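Local coordinates for hypothetical protein PH1313 (Pyrococcus horikoshii, PDB 1VBK), which is of unknown function but probably binds RNA and ATP, consistent with a ThiI-like role in thiamine biosynthesis or tRNA modification, at residues 47-52 against 155-159; 76-82 against 159-164; 6-10 against 69-73; 22-26 against 174-178. One frame throughout, in Å; residues are numbered along the deposited sequence.

Interaction 1 (47-52 against 155-159)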
# COMPACT_ATOMS: atom_id res chain seq x y z
N ARG A 47 -19.49 7.53 19.90
CA ARG A 47 -20.88 7.11 19.99
C ARG A 47 -21.80 8.04 19.22
O ARG A 47 -21.70 9.26 19.32
CB ARG A 47 -21.31 7.00 21.45
CG ARG A 47 -20.70 5.78 22.15
CD ARG A 47 -20.88 5.83 23.65
NE ARG A 47 -19.91 4.96 24.32
CZ ARG A 47 -19.64 5.01 25.62
NH1 ARG A 47 -20.26 5.88 26.40
NH2 ARG A 47 -18.71 4.19 26.12
N HIS A 48 -22.67 7.44 18.42
CA HIS A 48 -23.64 8.16 17.61
C HIS A 48 -23.06 9.29 16.76
O HIS A 48 -23.62 10.39 16.72
CB HIS A 48 -24.76 8.67 18.51
CG HIS A 48 -25.55 7.57 19.15
ND1 HIS A 48 -26.38 6.74 18.43
CD2 HIS A 48 -25.57 7.11 20.42
CE1 HIS A 48 -26.88 5.82 19.23
NE2 HIS A 48 -26.41 6.02 20.45
N GLY A 49 -21.96 9.01 16.08
CA GLY A 49 -21.35 10.00 15.20
C GLY A 49 -20.49 11.07 15.84
O GLY A 49 -20.04 11.99 15.16
N ARG A 50 -20.27 10.94 17.14
CA ARG A 50 -19.45 11.90 17.88
C ARG A 50 -18.36 11.17 18.65
O ARG A 50 -18.51 10.00 19.00
CB ARG A 50 -20.31 12.65 18.91
CG ARG A 50 -21.28 13.67 18.35
CD ARG A 50 -20.55 14.95 18.00
NE ARG A 50 -21.45 16.08 17.84
CZ ARG A 50 -22.20 16.31 16.77
NH1 ARG A 50 -22.16 15.47 15.74
NH2 ARG A 50 -22.99 17.38 16.72
N ILE A 51 -17.26 11.86 18.90
CA ILE A 51 -16.19 11.30 19.71
C ILE A 51 -16.17 12.17 20.95
O ILE A 51 -16.22 13.41 20.88
CB ILE A 51 -14.83 11.35 18.99
CG1 ILE A 51 -14.74 10.20 17.99
CG2 ILE A 51 -13.69 11.24 20.02
CD1 ILE A 51 -13.51 10.24 17.10
N ILE A 52 -16.13 11.53 22.11
CA ILE A 52 -16.10 12.24 23.37
C ILE A 52 -14.79 11.91 24.07
O ILE A 52 -14.42 10.73 24.18
CB ILE A 52 -17.27 11.80 24.30
CG1 ILE A 52 -18.62 12.15 23.65
CG2 ILE A 52 -17.13 12.48 25.67
CD1 ILE A 52 -18.89 13.64 23.49
N GLU A 155 -25.94 19.29 23.34
CA GLU A 155 -26.05 18.03 22.64
C GLU A 155 -26.49 16.98 23.64
O GLU A 155 -25.87 16.81 24.69
CB GLU A 155 -24.71 17.65 21.99
CG GLU A 155 -24.33 18.57 20.84
CD GLU A 155 -23.10 18.11 20.08
OE1 GLU A 155 -22.80 16.90 20.11
OE2 GLU A 155 -22.44 18.96 19.45
N ILE A 156 -27.58 16.28 23.34
CA ILE A 156 -28.09 15.25 24.24
C ILE A 156 -27.88 13.88 23.62
O ILE A 156 -28.25 13.63 22.47
CB ILE A 156 -29.59 15.47 24.53
CG1 ILE A 156 -29.80 16.91 25.02
CG2 ILE A 156 -30.06 14.48 25.60
CD1 ILE A 156 -31.23 17.25 25.33
N MET A 157 -27.29 12.98 24.39
CA MET A 157 -26.99 11.65 23.89
C MET A 157 -27.02 10.64 25.01
O MET A 157 -26.30 10.78 26.00
CB MET A 157 -25.61 11.69 23.22
CG MET A 157 -25.09 10.37 22.69
SD MET A 157 -23.62 10.64 21.67
CE MET A 157 -22.39 11.06 22.91
N GLN A 158 -27.87 9.63 24.87
CA GLN A 158 -28.00 8.57 25.86
C GLN A 158 -28.10 9.06 27.30
O GLN A 158 -27.28 8.68 28.14
CB GLN A 158 -26.83 7.59 25.73
CG GLN A 158 -26.71 6.96 24.36
CD GLN A 158 -25.59 5.93 24.26
OE1 GLN A 158 -25.27 5.45 23.18
NE2 GLN A 158 -25.00 5.59 25.40
N GLY A 159 -29.08 9.91 27.59
CA GLY A 159 -29.28 10.40 28.94
C GLY A 159 -28.30 11.43 29.49
O GLY A 159 -28.40 11.82 30.66
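Arg50 and Glu155 come at each other from opposite directions and form a salt bridge, with Arg50 NE 2.8 Å from Glu155 OE1. The guanidinium and carboxylate planes stand 80° apart, which rules out a flat, forked pairing. OE1 is met on its syn side but lies well off the guanidinium plane. The second link, from Arg50 NH2 to Glu155 OE2 at 3.2 Å, is weak, even though OE2 sits near that plane at the edge of the group. OE2 also takes a salt bridge from Arg7 NE, so one carboxylate gathers two arginines and is likely to offset their charges.

Met157 occupies the middle of the contact. Its CG is anti to the backbone N (chi1 177°), which sends the chain across toward the turn; a bend at chi3 then brings the methyl CE tip to tip with Ile52 CG1 at 4.0 Å. On the way SD passes 3.3 Å from Arg47 O and lies at the edge of the His48 ring, 5.2 Å from its centroid.

At the exposed end Gln158 OE1 approaches the edge of the same imidazole, close to its plane, 3.0 Å from His48 NE2. The N-H...O angle is only 122°, so this hydrogen bond is weak.

Every hydrogen bond between the two segments thus comes from side chains. This is the docking of a beta-hairpin tip: the type I' turn Arg47-Arg50, between strands 43-47 and 50-54 of the ferredoxin-like part, rests its side chains on the end of THUMP strand 150-157.

Interaction 2 (76-82 against 159-164)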
# COMPACT_ATOMS: atom_id res chain seq x y z
N PRO A 76 -15.07 22.16 24.03
CA PRO A 76 -14.83 21.77 25.42
C PRO A 76 -16.25 21.87 25.98
O PRO A 76 -16.99 22.77 25.59
CB PRO A 76 -13.95 22.90 25.96
CG PRO A 76 -13.24 23.39 24.74
CD PRO A 76 -14.31 23.38 23.68
N ALA A 77 -16.65 20.97 26.87
CA ALA A 77 -18.01 21.04 27.38
C ALA A 77 -18.21 20.43 28.76
O ALA A 77 -17.34 19.73 29.27
CB ALA A 77 -18.96 20.35 26.39
N MET A 78 -19.36 20.73 29.35
CA MET A 78 -19.73 20.19 30.65
C MET A 78 -20.77 19.10 30.41
O MET A 78 -21.77 19.34 29.73
CB MET A 78 -20.35 21.26 31.55
CG MET A 78 -19.38 22.31 32.05
SD MET A 78 -20.21 23.48 33.15
CE MET A 78 -19.85 22.77 34.76
N GLU A 79 -20.51 17.92 30.95
CA GLU A 79 -21.44 16.80 30.82
C GLU A 79 -22.28 16.71 32.09
O GLU A 79 -21.75 16.75 33.19
CB GLU A 79 -20.67 15.49 30.64
CG GLU A 79 -21.56 14.25 30.64
CD GLU A 79 -20.78 12.98 30.87
OE1 GLU A 79 -19.81 12.73 30.13
OE2 GLU A 79 -21.14 12.22 31.80
N VAL A 80 -23.59 16.60 31.92
CA VAL A 80 -24.50 16.50 33.06
C VAL A 80 -25.67 15.58 32.71
O VAL A 80 -25.90 15.27 31.54
CB VAL A 80 -25.09 17.88 33.45
CG1 VAL A 80 -23.96 18.86 33.81
CG2 VAL A 80 -25.92 18.44 32.29
N GLU A 81 -26.39 15.13 33.73
CA GLU A 81 -27.55 14.28 33.53
C GLU A 81 -28.53 15.10 32.69
O GLU A 81 -28.70 16.30 32.93
CB GLU A 81 -28.19 13.92 34.87
CG GLU A 81 -27.39 12.91 35.68
CD GLU A 81 -27.59 11.49 35.18
OE1 GLU A 81 -28.70 10.94 35.37
OE2 GLU A 81 -26.64 10.92 34.59
N ALA A 82 -29.16 14.47 31.71
CA ALA A 82 -30.09 15.17 30.84
C ALA A 82 -31.48 15.38 31.43
O ALA A 82 -32.41 14.63 31.15
CB ALA A 82 -30.20 14.44 29.50
N GLY A 159 -29.08 9.91 27.59
CA GLY A 159 -29.28 10.40 28.94
C GLY A 159 -28.30 11.43 29.49
O GLY A 159 -28.40 11.82 30.66
N LYS A 160 -27.35 11.86 28.67
CA LYS A 160 -26.38 12.86 29.10
C LYS A 160 -26.51 14.09 28.22
O LYS A 160 -26.79 13.99 27.03
CB LYS A 160 -24.95 12.33 28.96
CG LYS A 160 -24.64 11.06 29.74
CD LYS A 160 -24.70 11.28 31.24
CE LYS A 160 -24.30 10.02 31.99
NZ LYS A 160 -24.42 10.20 33.46
N ALA A 161 -26.31 15.26 28.82
CA ALA A 161 -26.37 16.52 28.08
C ALA A 161 -24.96 17.11 28.10
O ALA A 161 -24.31 17.15 29.14
CB ALA A 161 -27.36 17.49 28.73
N TYR A 162 -24.50 17.56 26.94
CA TYR A 162 -23.17 18.16 26.81
C TYR A 162 -23.40 19.62 26.46
O TYR A 162 -23.88 19.94 25.39
CB TYR A 162 -22.39 17.44 25.71
CG TYR A 162 -22.20 15.97 25.99
CD1 TYR A 162 -21.16 15.53 26.80
CD2 TYR A 162 -23.10 15.03 25.49
CE1 TYR A 162 -21.01 14.18 27.12
CE2 TYR A 162 -22.96 13.67 25.80
CZ TYR A 162 -21.92 13.25 26.61
OH TYR A 162 -21.79 11.92 26.93
N ILE A 163 -23.03 20.50 27.39
CA ILE A 163 -23.25 21.93 27.21
C ILE A 163 -21.96 22.69 26.98
O ILE A 163 -21.00 22.55 27.73
CB ILE A 163 -23.99 22.47 28.44
CG1 ILE A 163 -25.28 21.65 28.64
CG2 ILE A 163 -24.29 23.95 28.27
CD1 ILE A 163 -26.10 22.07 29.83
N TYR A 164 -21.95 23.53 25.94
CA TYR A 164 -20.75 24.28 25.60
C TYR A 164 -21.03 25.70 25.10
O TYR A 164 -22.14 26.03 24.71
CB TYR A 164 -19.97 23.53 24.52
CG TYR A 164 -20.73 23.38 23.21
CD1 TYR A 164 -21.56 22.28 22.96
CD2 TYR A 164 -20.61 24.34 22.21
CE1 TYR A 164 -22.25 22.15 21.75
CE2 TYR A 164 -21.29 24.23 21.00
CZ TYR A 164 -22.11 23.14 20.78
OH TYR A 164 -22.76 23.05 19.56
O HOH W 1 -19.90 10.84 28.52
O HOH W 2 -23.18 12.80 33.84
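An antiparallel strand pair joins the long strand 71-81 to strand 160-164 of the THUMP region, the local axes running 148° apart. Met78 and Ile163 form one hydrogen-bonded pair, each N donating to the other's O at 2.9 Å. Val80 and Ala161 repeat the pattern two residues on. Beyond them Ala82 N reaches Gly159 O at 3.0 Å, but from 45° above the carbonyl plane, a sign that the regular pairing is ending.

Glu79 and Tyr162, a non-hydrogen-bonded pair, send their side chains out side by side and pointing the same way. Glu79 CG lies 3.6 Å from Tyr162 CE1, while carboxylate and ring planes are turned 77° apart. A water at the edge of the ring, in its plane, joins the ends: it donates to Glu79 OE1 and is hydrogen-bonded to Tyr162 OH at 2.7 Å. A second water donates to Glu79 OE2 and accepts from Lys160 NZ, linking opposite charges too far apart for a direct bond. The Lys160 ammonium has a direct partner as well: NZ lies 2.6 Å from Glu81 OE2, meeting it nearly head-on along the C-O bond. Glu81 starts out pointing away from segment 159-164, and its bend at chi2 carries the carboxylate back to that salt bridge.

The other face is apolar, with Val80 CG2 4.0 Å from Ala161 CB; Met78, Val80 and Ile163 there meet Thr90 of helix 84-102. Tyr162 instead packs on Val3 and Ile5 of strand 3-8. This is antiparallel beta pairing with one face packed on a helix, and strand 71-81, which also pairs with strand 3-8 in the same mixed sheet, links the ferredoxin-like and THUMP regions.

Interaction 3 (6-10 against 69-73)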
# COMPACT_ATOMS: atom_id res chain seq x y z
N VAL A 6 -15.80 16.03 19.94
CA VAL A 6 -15.08 16.05 18.67
C VAL A 6 -16.07 15.67 17.58
O VAL A 6 -16.65 14.59 17.62
CB VAL A 6 -13.91 15.06 18.69
CG1 VAL A 6 -13.22 15.03 17.31
CG2 VAL A 6 -12.91 15.47 19.77
N ARG A 7 -16.27 16.57 16.62
CA ARG A 7 -17.21 16.33 15.53
C ARG A 7 -16.46 16.08 14.23
O ARG A 7 -15.43 16.71 13.98
CB ARG A 7 -18.16 17.52 15.37
CG ARG A 7 -18.80 17.96 16.68
CD ARG A 7 -19.86 19.05 16.49
NE ARG A 7 -20.35 19.50 17.79
CZ ARG A 7 -19.73 20.38 18.56
NH1 ARG A 7 -18.58 20.93 18.16
NH2 ARG A 7 -20.22 20.69 19.75
N TYR A 8 -16.99 15.18 13.41
CA TYR A 8 -16.35 14.84 12.15
C TYR A 8 -17.36 14.42 11.10
O TYR A 8 -18.56 14.31 11.38
CB TYR A 8 -15.35 13.69 12.39
CG TYR A 8 -15.96 12.55 13.17
CD1 TYR A 8 -16.67 11.54 12.52
CD2 TYR A 8 -15.86 12.51 14.56
CE1 TYR A 8 -17.27 10.51 13.24
CE2 TYR A 8 -16.47 11.48 15.29
CZ TYR A 8 -17.17 10.49 14.63
OH TYR A 8 -17.79 9.49 15.34
N GLY A 9 -16.88 14.17 9.89
CA GLY A 9 -17.76 13.77 8.82
C GLY A 9 -18.45 14.98 8.23
O GLY A 9 -18.91 15.86 8.96
N GLU A 10 -18.52 15.04 6.90
CA GLU A 10 -19.17 16.15 6.24
C GLU A 10 -19.76 15.73 4.89
O GLU A 10 -19.13 14.99 4.13
CB GLU A 10 -18.18 17.31 6.07
CG GLU A 10 -16.85 16.92 5.44
CD GLU A 10 -15.79 18.00 5.64
OE1 GLU A 10 -16.06 19.17 5.31
OE2 GLU A 10 -14.68 17.66 6.12
N PHE A 69 -6.10 16.06 11.82
CA PHE A 69 -6.91 16.04 10.60
C PHE A 69 -8.11 15.10 10.70
O PHE A 69 -8.05 14.07 11.36
CB PHE A 69 -6.04 15.66 9.40
CG PHE A 69 -4.92 16.63 9.13
CD1 PHE A 69 -5.20 17.99 8.94
CD2 PHE A 69 -3.60 16.20 9.07
CE1 PHE A 69 -4.17 18.90 8.70
CE2 PHE A 69 -2.56 17.10 8.82
CZ PHE A 69 -2.85 18.46 8.64
N GLY A 70 -9.19 15.47 10.03
CA GLY A 70 -10.39 14.66 10.06
C GLY A 70 -11.42 15.22 11.02
O GLY A 70 -12.58 14.80 11.02
N ILE A 71 -10.99 16.18 11.84
CA ILE A 71 -11.88 16.81 12.81
C ILE A 71 -12.46 18.08 12.22
O ILE A 71 -11.72 18.95 11.74
CB ILE A 71 -11.11 17.17 14.11
CG1 ILE A 71 -10.65 15.88 14.81
CG2 ILE A 71 -11.99 17.99 15.04
CD1 ILE A 71 -9.81 16.14 16.06
N VAL A 72 -13.79 18.18 12.23
CA VAL A 72 -14.48 19.36 11.70
C VAL A 72 -14.56 20.45 12.76
O VAL A 72 -14.29 21.62 12.48
CB VAL A 72 -15.89 19.00 11.20
CG1 VAL A 72 -16.62 20.26 10.74
CG2 VAL A 72 -15.79 18.01 10.04
N SER A 73 -14.93 20.08 13.99
CA SER A 73 -14.99 21.06 15.07
C SER A 73 -14.81 20.41 16.43
O SER A 73 -15.06 19.22 16.62
CB SER A 73 -16.29 21.87 15.03
OG SER A 73 -17.43 21.08 15.31
O HOH W 3 -14.39 14.80 8.94
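The guanidinium of Arg7 receives Ser73 OG at its edge, 3.1 Å from NH1 and just 13° out of the plane, while segment 69-73 places nothing over either of its faces. The aliphatic part of Arg7, extended from CG to NE, runs alongside the same hydroxyl, with CD 3.4 Å from Ser73 OG. NE pairs with Glu155 in a salt bridge, and the same NH1 also bonds Ser75 OG. Replacing Arg7 by a leucine would probably leave Ser73 OG without this donor and the Glu155 carboxylate with one of its two arginines missing.

The second flat group, the Tyr8 ring, leads away from the contact: CB touches Gly70 O at 3.3 Å, but a chi1 of 49° swings the ring toward helix 19-36, where OH is hydrogen-bonded to Glu23. Val6 CG1 meets Ile71 CG1 at 3.7 Å, the two side chains crossing at about a right angle.

The backbone bonds explain the irregular course. Arg7 N gives a straight bond to Ser73 O at 2.9 Å. Arg7 O is shared, taking Val72 N at 2.8 Å and, weakly, Ser73 N at 3.4 Å. Two residues therefore face one, and Val72 accommodates the extra length with a near-helical psi of -46°. Further on, direct pairing gives way to a water that accepts from Gly9 N and donates to Gly70 O. This is a classic beta bulge, formed where strand 71-81 pairs with strand 3-8 in the sheet of the ferredoxin-like domain.

Interaction 4 (22-26 against 174-178); sequences FEKIL and LPIGT
Ile25 leans from helix 19-36 onto the turn of segment 174-178, and each part of its side chain has a counterpart there. CB lies 3.9 Å from Thr178 CG2. The CG2 branch, placed anti to the backbone N, comes 3.4 Å from Ile176 O, while the other branch ends in CD1, 3.6 Å from Thr178 CG2. Gly177 lies beside this side chain, and a CB at its position would point toward the helix and come close to Ile25 CG2.

One helical turn earlier, Phe22 has its CG anti to the backbone N (chi1 177°), carrying the ring to Pro175. Pro175 CG sits over one face, 3.8 Å from the ring centroid and 20° off the normal, a CH-pi contact, and Pro175 CD approaches Phe22 CE2 to 3.3 Å. Leu174 CD2 reaches the ring at its edge. An alanine in place of Phe22 would remove this ring and is likely to leave one side of Pro175, and the end of Leu174, without their apolar partner. Leu26 CB adds a touch on Pro175 CG at 4.0 Å.

No hydrogen bond joins the segments; the turn is held from within, Pro175 O accepting from both N and OG1 of Thr178. What results is a type II beta turn, Pro175-Thr178, seated on helix 19-36 in the linker that leads from the THUMP region to the C-terminal parallel sheet.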
# COMPACT_ATOMS: atom_id res chain seq x y z
N PHE A 22 -13.01 4.60 10.13
CA PHE A 22 -12.71 6.02 10.12
C PHE A 22 -12.62 6.49 11.58
O PHE A 22 -11.67 7.16 11.97
CB PHE A 22 -13.83 6.78 9.38
CG PHE A 22 -13.66 8.28 9.37
CD1 PHE A 22 -13.87 9.03 10.53
CD2 PHE A 22 -13.32 8.94 8.20
CE1 PHE A 22 -13.73 10.42 10.52
CE2 PHE A 22 -13.18 10.33 8.18
CZ PHE A 22 -13.39 11.07 9.34
N GLU A 23 -13.61 6.10 12.39
CA GLU A 23 -13.65 6.49 13.79
C GLU A 23 -12.53 5.88 14.63
O GLU A 23 -11.95 6.56 15.48
CB GLU A 23 -15.03 6.13 14.38
CG GLU A 23 -16.18 6.84 13.67
CD GLU A 23 -17.55 6.41 14.16
OE1 GLU A 23 -17.77 5.20 14.35
OE2 GLU A 23 -18.43 7.29 14.33
N LYS A 24 -12.21 4.61 14.41
CA LYS A 24 -11.14 3.97 15.17
C LYS A 24 -9.79 4.61 14.89
O LYS A 24 -8.99 4.81 15.81
CB LYS A 24 -11.08 2.48 14.84
CG LYS A 24 -12.24 1.70 15.43
CD LYS A 24 -12.17 0.23 15.09
CE LYS A 24 -13.31 -0.52 15.75
NZ LYS A 24 -13.27 -1.96 15.41
N ILE A 25 -9.54 4.94 13.63
CA ILE A 25 -8.28 5.56 13.23
C ILE A 25 -8.20 6.98 13.80
O ILE A 25 -7.14 7.42 14.26
CB ILE A 25 -8.16 5.58 11.68
CG1 ILE A 25 -8.07 4.14 11.16
CG2 ILE A 25 -6.94 6.37 11.26
CD1 ILE A 25 -8.10 4.03 9.63
N LEU A 26 -9.32 7.70 13.77
CA LEU A 26 -9.34 9.05 14.32
C LEU A 26 -9.11 9.04 15.83
O LEU A 26 -8.37 9.87 16.36
CB LEU A 26 -10.67 9.74 13.99
CG LEU A 26 -10.89 11.16 14.55
CD1 LEU A 26 -9.71 12.07 14.19
CD2 LEU A 26 -12.19 11.72 13.97
N LEU A 174 -9.12 14.44 6.26
CA LEU A 174 -9.38 13.06 6.65
C LEU A 174 -8.33 12.59 7.65
O LEU A 174 -7.19 13.04 7.62
CB LEU A 174 -9.37 12.17 5.40
CG LEU A 174 -10.44 12.51 4.35
CD1 LEU A 174 -10.17 11.75 3.06
CD2 LEU A 174 -11.83 12.17 4.88
N PRO A 175 -8.70 11.67 8.55
CA PRO A 175 -7.74 11.18 9.55
C PRO A 175 -6.49 10.56 8.91
O PRO A 175 -6.59 9.80 7.95
CB PRO A 175 -8.56 10.15 10.33
CG PRO A 175 -9.98 10.61 10.16
CD PRO A 175 -10.01 11.02 8.71
N ILE A 176 -5.33 10.89 9.45
CA ILE A 176 -4.07 10.34 8.93
C ILE A 176 -4.13 8.82 9.04
O ILE A 176 -4.40 8.27 10.10
CB ILE A 176 -2.86 10.86 9.74
CG1 ILE A 176 -2.69 12.37 9.50
CG2 ILE A 176 -1.59 10.10 9.35
CD1 ILE A 176 -1.49 12.98 10.18
N GLY A 177 -3.89 8.14 7.92
CA GLY A 177 -3.92 6.69 7.92
C GLY A 177 -5.13 6.09 7.22
O GLY A 177 -5.09 4.92 6.82
N THR A 178 -6.19 6.86 7.05
CA THR A 178 -7.39 6.35 6.39
C THR A 178 -7.24 6.27 4.87
O THR A 178 -8.00 5.57 4.21
CB THR A 178 -8.63 7.23 6.69
OG1 THR A 178 -8.37 8.58 6.28
CG2 THR A 178 -8.95 7.20 8.17

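From the N terminus, segments 6-10, 22-26 and 47-52 open interactions 3, 4 and 1 before 69-73 closes the first loop, that of interaction 3, within the ferredoxin-like domain. Interaction 3 therefore crosses both 1 and 4. Segment 76-82 then opens interaction 2, in series with 3 on the same strand 71-81. The chain runs through the THUMP region until 155-159 closes interaction 1 and 159-164 closes interaction 2; these two cross and share Gly159. Segment 174-178 closes interaction 4, whose loop encloses both. Interactions 1 and 2 tie the ferredoxin-like and THUMP parts, while interaction 4 ties helix 19-36 to the linker before the parallel sheet.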